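Local coordinates for tail spike protein (Acinetobacter phage vB_AbaP_AS12, PDB 6EU4) that probably recognises and degrades capsular polysaccharide of Acinetobacter baumannii as a trimeric phage tailspike whose body is a parallel beta-helix, at residues Leu157-Arg162 / Val178-Val183; Phe171-Ile176 / Gly210-Leu215; Lys167-Asp172 / Thr262-Asn267. All blocks are in the same frame, centred on the assembly; numbering follows the deposited sequence. Where two conformers were deposited one is given.

Contact 1 (Leu157-Arg162 / Val178-Val183)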
loop_
_atom_site.group_PDB
_atom_site.type_symbol
_atom_site.label_atom_id
_atom_site.label_comp_id
_atom_site.label_asym_id
_atom_site.label_seq_id
_atom_site.Cartn_x
_atom_site.Cartn_y
_atom_site.Cartn_z
ATOM N N LEU A 157 31.458 -24.033 -9.277
ATOM C CA LEU A 157 31.381 -24.493 -10.654
ATOM C C LEU A 157 32.728 -24.274 -11.342
ATOM O O LEU A 157 33.605 -23.558 -10.848
ATOM C CB LEU A 157 30.277 -23.753 -11.411
ATOM C CG LEU A 157 28.839 -23.959 -10.911
ATOM C CD1 LEU A 157 27.887 -22.965 -11.571
ATOM C CD2 LEU A 157 28.416 -25.387 -11.204
ATOM N N SER A 158 32.888 -24.910 -12.496
ATOM C CA SER A 158 34.115 -24.833 -13.281
ATOM C C SER A 158 33.797 -24.447 -14.723
ATOM O O SER A 158 34.250 -25.079 -15.675
ATOM C CB SER A 158 34.863 -26.166 -13.257
ATOM O OG SER A 158 35.122 -26.585 -11.930
ATOM N N LEU A 159 33.003 -23.395 -14.902
ATOM C CA LEU A 159 32.542 -23.009 -16.233
ATOM C C LEU A 159 33.325 -21.854 -16.839
ATOM O O LEU A 159 33.256 -21.656 -18.059
ATOM C CB LEU A 159 31.055 -22.630 -16.190
ATOM C CG LEU A 159 30.161 -23.751 -15.658
ATOM C CD1 LEU A 159 28.719 -23.250 -15.442
ATOM C CD2 LEU A 159 30.190 -24.948 -16.614
ATOM N N GLY A 160 34.046 -21.088 -16.035
ATOM C CA GLY A 160 34.952 -20.087 -16.572
ATOM C C GLY A 160 34.244 -18.804 -16.988
ATOM O O GLY A 160 33.067 -18.590 -16.722
ATOM N N ASN A 161 35.000 -17.952 -17.683
ATOM C CA ASN A 161 34.531 -16.623 -18.056
ATOM C C ASN A 161 33.649 -16.669 -19.293
ATOM O O ASN A 161 33.948 -17.383 -20.258
ATOM C CB ASN A 161 35.725 -15.702 -18.343
ATOM C CG ASN A 161 36.503 -15.349 -17.093
ATOM O OD1 ASN A 161 35.924 -15.084 -16.049
ATOM N ND2 ASN A 161 37.825 -15.348 -17.196
ATOM N N ARG A 162 32.596 -15.850 -19.289
ATOM C CA ARG A 162 31.664 -15.769 -20.404
ATOM C C ARG A 162 31.210 -14.327 -20.616
ATOM O O ARG A 162 30.810 -13.647 -19.662
ATOM C CB ARG A 162 30.461 -16.673 -20.138
ATOM C CG ARG A 162 29.367 -16.572 -21.151
ATOM C CD ARG A 162 28.141 -17.372 -20.698
ATOM N NE ARG A 162 26.952 -16.932 -21.407
ATOM C CZ ARG A 162 25.709 -17.310 -21.102
ATOM N NH1 ARG A 162 25.494 -18.151 -20.102
ATOM N NH2 ARG A 162 24.683 -16.844 -21.805
ATOM N N VAL A 178 22.899 -21.710 -8.478
ATOM C CA VAL A 178 23.318 -20.598 -9.325
ATOM C C VAL A 178 22.365 -20.496 -10.508
ATOM O O VAL A 178 22.102 -21.499 -11.179
ATOM C CB VAL A 178 24.760 -20.788 -9.839
ATOM C CG1 VAL A 178 25.212 -19.594 -10.696
ATOM C CG2 VAL A 178 25.715 -21.022 -8.669
ATOM N N ALA A 179 21.866 -19.290 -10.773
ATOM C CA ALA A 179 21.068 -19.010 -11.962
ATOM C C ALA A 179 21.996 -18.504 -13.061
ATOM O O ALA A 179 22.739 -17.543 -12.847
ATOM C CB ALA A 179 19.996 -17.958 -11.667
ATOM N N ILE A 180 21.952 -19.147 -14.224
ATOM C CA ILE A 180 22.824 -18.815 -15.353
ATOM C C ILE A 180 21.985 -18.648 -16.622
ATOM O O ILE A 180 21.223 -19.560 -16.975
ATOM C CB ILE A 180 23.897 -19.902 -15.565
ATOM C CG1 ILE A 180 24.686 -20.143 -14.282
ATOM C CG2 ILE A 180 24.802 -19.544 -16.750
ATOM C CD1 ILE A 180 25.838 -21.195 -14.391
ATOM N N PRO A 181 22.124 -17.558 -17.384
ATOM C CA PRO A 181 21.342 -17.447 -18.624
ATOM C C PRO A 181 21.732 -18.518 -19.631
ATOM O O PRO A 181 22.889 -18.945 -19.718
ATOM C CB PRO A 181 21.689 -16.043 -19.155
ATOM C CG PRO A 181 22.234 -15.316 -17.956
ATOM C CD PRO A 181 22.941 -16.362 -17.150
ATOM N N ARG A 182 20.744 -18.937 -20.418
ATOM C CA ARG A 182 21.045 -19.725 -21.611
ATOM C C ARG A 182 22.031 -18.979 -22.500
ATOM O O ARG A 182 22.095 -17.749 -22.500
ATOM C CB ARG A 182 19.770 -20.008 -22.399
ATOM C CG ARG A 182 18.733 -20.870 -21.711
ATOM C CD ARG A 182 17.443 -20.882 -22.581
ATOM N NE ARG A 182 16.478 -21.876 -22.140
ATOM C CZ ARG A 182 15.269 -22.033 -22.675
ATOM N NH1 ARG A 182 14.855 -21.241 -23.656
ATOM N NH2 ARG A 182 14.468 -22.983 -22.216
ATOM N N VAL A 183 22.818 -19.737 -23.268
ATOM C CA VAL A 183 23.746 -19.119 -24.212
ATOM C C VAL A 183 22.956 -18.312 -25.224
ATOM O O VAL A 183 21.947 -18.778 -25.764
ATOM C CB VAL A 183 24.628 -20.187 -24.883
ATOM C CG1 VAL A 183 25.513 -20.851 -23.852
ATOM C CG2 VAL A 183 23.774 -21.229 -25.599
#
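Arg-162 reaches across to the chain at 180-183 and clasps two successive backbone carbonyls with the two ends of its guanidinium. NH1 donates to Pro-181 O at 2.8 Å in an almost straight bond (172°), with that oxygen lying in the guanidinium plane. NH2 meets Arg-182 O, also at 2.8 Å, but the bond is more bent (139°) and the donor stands above the carbonyl plane. The extended side chain, with CG anti to the backbone N (chi1 174°), carries the guanidinium across to the two carbonyls. Ile-180 is the link to the apolar part: its CG2 lies at the guanidinium edge, 3.7 Å from Arg-162 NH1. This joins the end of a parallel beta-helix strand, 175-179, to the first strand of the protruding hairpin 161-164/167-170 and the loop leading into it. Toward the interior, Leu-157 CD1 meets the buried Ile-180 CD1 tip to tip at 3.9 Å and Val-178 CG2 at 4.1 Å; branched aliphatic groups suit this apolar seam. The solvent side offers less: exposed Leu-159 makes a single methyl contact, close but small, CD1 to Ile-180 CD1 at 3.7 Å, and Val-183 merely lays CG1 over one guanidinium face, 4.5 Å from Arg-162 CZ.

Contact 2 (Phe171-Ile176 / Gly210-Leu215); sequences FDVDAI and GLYAPL
Pro-214 serves two aromatic rings at once. Its CG lies 3.6 Å from Phe-171 CE2, meeting that ring obliquely, while its CD rests over the centre of the Tyr-212 ring, 3.7 Å above the plane, a CH-pi contact between residues only two apart in the chain. A rigid, compact ring suits a place between two larger flat groups. Tyr-212 reaches this position because its CG is anti to the backbone N (chi1 -176°), which swings the ring over toward 171-176. There Val-173 crosses it at about a right angle: CG2, set between its own backbone N and carbonyl carbon, comes within 3.5 Å of Tyr-212 CD2. Ala-175 completes the apolar row, its CB 3.9 Å from Tyr-212 CB; a bare methyl suits a place against the CB of the tyrosine.

Polar bonding between the segments amounts to one backbone link, Ile-176 N to Gly-210 O, at 3.2 Å and with an N-H...O angle of 135°. The donor stands above the carbonyl plane; both residues sit where their chains turn a corner. Ile-176 also places CD1 4.0 Å from Gly-210 CA, and it packs further on Phe-149 and Leu-198. Backbone bonding continues beside the corner, where Gly-210 pairs with Met-177. Neighbouring parallel strands 175-179 and 211-212, with corners stacked on corners and apolar side chains filling the join, are the hallmark of successive coils in a right-handed parallel beta-helix, the body of many phage tailspikes.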
loop_
_atom_site.group_PDB
_atom_site.type_symbol
_atom_site.label_atom_id
_atom_site.label_comp_id
_atom_site.label_asym_id
_atom_site.label_seq_id
_atom_site.Cartn_x
_atom_site.Cartn_y
_atom_site.Cartn_z
ATOM N N PHE A 171 30.640 -17.334 -13.149
ATOM C CA PHE A 171 29.688 -17.903 -12.211
ATOM C C PHE A 171 30.348 -18.889 -11.244
ATOM O O PHE A 171 29.638 -19.585 -10.498
ATOM C CB PHE A 171 28.555 -18.570 -12.978
ATOM C CG PHE A 171 27.818 -17.629 -13.903
ATOM C CD1 PHE A 171 28.297 -17.388 -15.181
ATOM C CD2 PHE A 171 26.649 -17.008 -13.506
ATOM C CE1 PHE A 171 27.633 -16.526 -16.029
ATOM C CE2 PHE A 171 25.985 -16.150 -14.362
ATOM C CZ PHE A 171 26.480 -15.912 -15.613
ATOM N N ASP A 172 31.679 -18.924 -11.208
ATOM C CA ASP A 172 32.414 -19.920 -10.427
ATOM C C ASP A 172 32.641 -19.409 -8.999
ATOM O O ASP A 172 33.770 -19.181 -8.548
ATOM C CB ASP A 172 33.735 -20.258 -11.110
ATOM C CG ASP A 172 33.550 -20.916 -12.495
ATOM O OD1 ASP A 172 32.407 -21.270 -12.867
ATOM O OD2 ASP A 172 34.565 -21.097 -13.210
ATOM N N VAL A 173 31.531 -19.228 -8.299
ATOM C CA VAL A 173 31.513 -18.766 -6.917
ATOM C C VAL A 173 31.092 -19.913 -6.011
ATOM O O VAL A 173 30.521 -20.917 -6.449
ATOM C CB VAL A 173 30.562 -17.562 -6.722
ATOM C CG1 VAL A 173 30.937 -16.427 -7.648
ATOM C CG2 VAL A 173 29.134 -17.950 -6.966
ATOM N N ASP A 174 31.376 -19.748 -4.718
ATOM C CA ASP A 174 30.929 -20.707 -3.707
ATOM C C ASP A 174 29.474 -20.393 -3.370
ATOM O O ASP A 174 29.191 -19.469 -2.605
ATOM C CB ASP A 174 31.800 -20.638 -2.459
ATOM C CG ASP A 174 31.344 -21.621 -1.384
ATOM O OD1 ASP A 174 30.553 -22.532 -1.714
ATOM O OD2 ASP A 174 31.779 -21.486 -0.224
ATOM N N ALA A 175 28.563 -21.162 -3.963
ATOM C CA ALA A 175 27.128 -21.014 -3.800
ATOM C C ALA A 175 26.501 -22.399 -3.805
ATOM O O ALA A 175 27.141 -23.379 -4.192
ATOM C CB ALA A 175 26.522 -20.165 -4.916
ATOM N N ILE A 176 25.256 -22.491 -3.340
ATOM C CA ILE A 176 24.535 -23.764 -3.371
ATOM C C ILE A 176 23.836 -23.951 -4.700
ATOM O O ILE A 176 23.941 -25.011 -5.332
ATOM C CB ILE A 176 23.532 -23.861 -2.200
ATOM C CG1 ILE A 176 24.252 -23.611 -0.875
ATOM C CG2 ILE A 176 22.866 -25.226 -2.199
ATOM C CD1 ILE A 176 23.312 -23.507 0.309
ATOM N N GLY A 210 23.806 -18.739 -0.600
ATOM C CA GLY A 210 22.738 -19.676 -0.824
ATOM C C GLY A 210 22.315 -19.782 -2.281
ATOM O O GLY A 210 22.540 -20.797 -2.952
ATOM N N LEU A 211 21.711 -18.712 -2.781
ATOM C CA LEU A 211 21.307 -18.603 -4.179
ATOM C C LEU A 211 22.053 -17.435 -4.797
ATOM O O LEU A 211 21.816 -16.280 -4.424
ATOM C CB LEU A 211 19.797 -18.411 -4.289
ATOM C CG LEU A 211 19.277 -18.105 -5.694
ATOM C CD1 LEU A 211 19.528 -19.263 -6.656
ATOM C CD2 LEU A 211 17.791 -17.725 -5.675
ATOM N N TYR A 212 22.949 -17.731 -5.740
ATOM C CA TYR A 212 23.633 -16.708 -6.519
ATOM C C TYR A 212 22.891 -16.611 -7.848
ATOM O O TYR A 212 22.979 -17.509 -8.692
ATOM C CB TYR A 212 25.112 -17.018 -6.719
ATOM C CG TYR A 212 25.828 -15.898 -7.440
ATOM C CD1 TYR A 212 25.702 -14.587 -7.008
ATOM C CD2 TYR A 212 26.589 -16.137 -8.574
ATOM C CE1 TYR A 212 26.327 -13.550 -7.662
ATOM C CE2 TYR A 212 27.225 -15.100 -9.241
ATOM C CZ TYR A 212 27.088 -13.808 -8.780
ATOM O OH TYR A 212 27.714 -12.761 -9.426
ATOM N N ALA A 213 22.154 -15.531 -8.018
ATOM C CA ALA A 213 21.261 -15.351 -9.165
ATOM C C ALA A 213 21.540 -13.986 -9.767
ATOM O O ALA A 213 20.724 -13.061 -9.660
ATOM C CB ALA A 213 19.802 -15.496 -8.740
ATOM N N PRO A 214 22.697 -13.824 -10.410
ATOM C CA PRO A 214 23.129 -12.464 -10.768
ATOM C C PRO A 214 22.189 -11.786 -11.754
ATOM O O PRO A 214 21.847 -10.612 -11.562
ATOM C CB PRO A 214 24.530 -12.677 -11.354
ATOM C CG PRO A 214 24.615 -14.154 -11.687
ATOM C CD PRO A 214 23.738 -14.830 -10.660
ATOM N N LEU A 215 21.760 -12.494 -12.797
ATOM C CA LEU A 215 20.960 -11.932 -13.891
ATOM C C LEU A 215 19.691 -12.777 -14.009
ATOM O O LEU A 215 19.738 -13.890 -14.543
ATOM C CB LEU A 215 21.751 -11.930 -15.208
ATOM C CG LEU A 215 23.174 -11.351 -15.174
ATOM C CD1 LEU A 215 23.864 -11.520 -16.524
ATOM C CD2 LEU A 215 23.160 -9.883 -14.771
#

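Contact 3 (Lys167-Asp172 / Thr262-Asn267); sequences KIMNFD and TAWTPN
The edge of a beta-hairpin, strand 167-170, leans here on the irregular loop that joins strands 253-257 and 268-274 of the beta-helix, with Lys-167 lying along Ala-263. The lysine chain bends at its second torsion (chi2 -63°), which carries its methylenes past the backbone of the loop and leaves CD 3.4 Å from Ala-263 O. Its ammonium is linked to the same carbonyl by a water, which accepts from Lys-167 NZ at 3.0 Å and donates to Ala-263 O at 2.9 Å. A long, flexible side chain with a charged tip suits this partly exposed position, and its CB still comes within 4.2 Å of Trp-264 CE3.

A second water ties backbone to backbone, donating to Ile-168 O at 2.7 Å and accepting from Ala-263 N at 2.9 Å. The alanine is small enough to sit against the strand between the two waters that its own backbone holds. Within the loop an ST turn fixes the shape: Thr-262 OG1, set between its own backbone N and carbonyl carbon (chi1 81°), accepts from Trp-264 N. The same oxygen also meets the end of Met-169, a selenomethionine, whose CE lies 3.6 Å away.

Two bends, at chi2 and chi3, curl the Met-169 chain back toward the loop, and its SE settles 3.9 Å from Trp-264 CB, the two side chains crossing at about a right angle. Flexible and apolar, it suits this buried place against the CB of the tryptophan, whose NE1 is satisfied by Asp-237 and whose ring also packs on Ile-164.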
loop_
_atom_site.group_PDB
_atom_site.type_symbol
_atom_site.label_atom_id
_atom_site.label_comp_id
_atom_site.label_asym_id
_atom_site.label_seq_id
_atom_site.Cartn_x
_atom_site.Cartn_y
_atom_site.Cartn_z
ATOM N N LYS A 167 29.737 -7.821 -21.334
ATOM C CA LYS A 167 30.377 -7.858 -20.020
ATOM C C LYS A 167 30.851 -9.269 -19.711
ATOM O O LYS A 167 30.120 -10.242 -19.913
ATOM C CB LYS A 167 29.421 -7.391 -18.904
ATOM C CG LYS A 167 28.828 -6.009 -19.139
ATOM C CD LYS A 167 29.892 -4.945 -19.163
ATOM C CE LYS A 167 29.282 -3.552 -19.216
ATOM N NZ LYS A 167 30.374 -2.538 -19.091
ATOM N N ILE A 168 32.068 -9.384 -19.197
ATOM C CA ILE A 168 32.617 -10.691 -18.872
ATOM C C ILE A 168 32.119 -11.069 -17.486
ATOM O O ILE A 168 32.412 -10.379 -16.505
ATOM C CB ILE A 168 34.147 -10.691 -18.937
ATOM C CG1 ILE A 168 34.566 -10.428 -20.377
ATOM C CG2 ILE A 168 34.689 -12.037 -18.442
ATOM C CD1 ILE A 168 36.083 -10.329 -20.623
HETATM N N MSE A 169 31.364 -12.159 -17.417
HETATM C CA MSE A 169 30.790 -12.672 -16.187
HETATM C C MSE A 169 31.429 -14.015 -15.860
HETATM O O MSE A 169 31.887 -14.742 -16.729
HETATM C CB MSE A 169 29.275 -12.826 -16.320
HETATM C CG MSE A 169 28.587 -11.562 -16.790
HETATM SE SE MSE A 169 28.671 -10.196 -15.416
HETATM C CE MSE A 169 27.359 -10.882 -14.137
ATOM N N ASN A 170 31.451 -14.339 -14.581
ATOM C CA ASN A 170 32.008 -15.599 -14.120
ATOM C C ASN A 170 31.110 -16.104 -13.006
ATOM O O ASN A 170 30.801 -15.366 -12.069
ATOM C CB ASN A 170 33.446 -15.424 -13.645
ATOM C CG ASN A 170 34.119 -16.754 -13.314
ATOM O OD1 ASN A 170 33.648 -17.490 -12.454
ATOM N ND2 ASN A 170 35.217 -17.057 -14.001
ATOM N N PHE A 171 30.640 -17.334 -13.149
ATOM C CA PHE A 171 29.688 -17.903 -12.211
ATOM C C PHE A 171 30.348 -18.889 -11.244
ATOM O O PHE A 171 29.638 -19.585 -10.498
ATOM C CB PHE A 171 28.555 -18.570 -12.978
ATOM C CG PHE A 171 27.818 -17.629 -13.903
ATOM C CD1 PHE A 171 28.297 -17.388 -15.181
ATOM C CD2 PHE A 171 26.649 -17.008 -13.506
ATOM C CE1 PHE A 171 27.633 -16.526 -16.029
ATOM C CE2 PHE A 171 25.985 -16.150 -14.362
ATOM C CZ PHE A 171 26.480 -15.912 -15.613
ATOM N N ASP A 172 31.679 -18.924 -11.208
ATOM C CA ASP A 172 32.414 -19.920 -10.427
ATOM C C ASP A 172 32.641 -19.409 -8.999
ATOM O O ASP A 172 33.770 -19.181 -8.548
ATOM C CB ASP A 172 33.735 -20.258 -11.110
ATOM C CG ASP A 172 33.550 -20.916 -12.495
ATOM O OD1 ASP A 172 32.407 -21.270 -12.867
ATOM O OD2 ASP A 172 34.565 -21.097 -13.210
ATOM N N THR A 262 30.451 -7.218 -9.947
ATOM C CA THR A 262 30.705 -7.816 -11.260
ATOM C C THR A 262 30.849 -6.703 -12.299
ATOM O O THR A 262 30.646 -5.514 -12.018
ATOM C CB THR A 262 29.592 -8.794 -11.698
ATOM O OG1 THR A 262 28.470 -8.065 -12.242
ATOM C CG2 THR A 262 29.133 -9.675 -10.539
ATOM N N ALA A 263 31.180 -7.102 -13.533
ATOM C CA ALA A 263 31.287 -6.144 -14.626
ATOM C C ALA A 263 29.933 -5.607 -15.075
ATOM O O ALA A 263 29.881 -4.609 -15.804
ATOM C CB ALA A 263 31.982 -6.800 -15.824
ATOM N N TRP A 264 28.844 -6.252 -14.684
ATOM C CA TRP A 264 27.512 -5.840 -15.120
ATOM C C TRP A 264 27.036 -4.651 -14.297
ATOM O O TRP A 264 27.146 -4.656 -13.069
ATOM C CB TRP A 264 26.551 -7.005 -14.952
ATOM C CG TRP A 264 25.232 -6.896 -15.603
ATOM C CD1 TRP A 264 24.123 -6.236 -15.132
ATOM C CD2 TRP A 264 24.840 -7.516 -16.831
ATOM N NE1 TRP A 264 23.077 -6.408 -15.999
ATOM C CE2 TRP A 264 23.488 -7.187 -17.050
ATOM C CE3 TRP A 264 25.503 -8.321 -17.764
ATOM C CZ2 TRP A 264 22.789 -7.627 -18.167
ATOM C CZ3 TRP A 264 24.811 -8.757 -18.874
ATOM C CH2 TRP A 264 23.461 -8.408 -19.067
ATOM N N THR A 265 26.496 -3.647 -14.968
ATOM C CA THR A 265 25.967 -2.486 -14.256
ATOM C C THR A 265 24.699 -2.832 -13.478
ATOM O O THR A 265 23.695 -3.230 -14.095
ATOM C CB THR A 265 25.682 -1.375 -15.253
ATOM O OG1 THR A 265 26.928 -0.959 -15.846
ATOM C CG2 THR A 265 25.007 -0.201 -14.578
ATOM N N PRO A 266 24.670 -2.644 -12.154
ATOM C CA PRO A 266 23.451 -2.942 -11.390
ATOM C C PRO A 266 22.248 -2.150 -11.865
ATOM O O PRO A 266 22.312 -0.942 -12.100
ATOM C CB PRO A 266 23.824 -2.553 -9.955
ATOM C CG PRO A 266 25.284 -2.729 -9.901
ATOM C CD PRO A 266 25.790 -2.309 -11.258
ATOM N N ASN A 267 21.129 -2.855 -11.972
ATOM C CA ASN A 267 19.841 -2.253 -12.287
ATOM C C ASN A 267 18.773 -3.287 -11.994
ATOM O O ASN A 267 18.972 -4.463 -12.284
ATOM C CB ASN A 267 19.759 -1.823 -13.756
ATOM C CG ASN A 267 18.515 -1.014 -14.050
ATOM O OD1 ASN A 267 17.631 -1.439 -14.801
ATOM N ND2 ASN A 267 18.423 0.145 -13.433
HETATM O O HOH W 1 32.154 -3.024 -16.707
HETATM O O HOH W 2 32.224 -9.812 -13.874
#

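Overall arrangement
Contact 2 lies in the beta-helix body and is the most buried of the three, aromatic and aliphatic, with a lone backbone bond between the segments. Contacts 1 and 3, only partly buried, tie the protruding hairpin 161-164/167-170 to that body; each takes one strand of the hairpin, and a backbone bond between Arg-162 and Met-169 joins them. Contact 1 shares strand 175-179 with contact 2 but relies on direct arginine-carbonyl bonds beside an aliphatic seam; contact 3 replaces direct bonds by waters. Asp-172, common to the segments of contacts 2 and 3, binds the backbone N atoms of Leu-159 and Gly-160 in contact 1, while Leu-215 packs on Trp-264, closing contact 2 against contact 3.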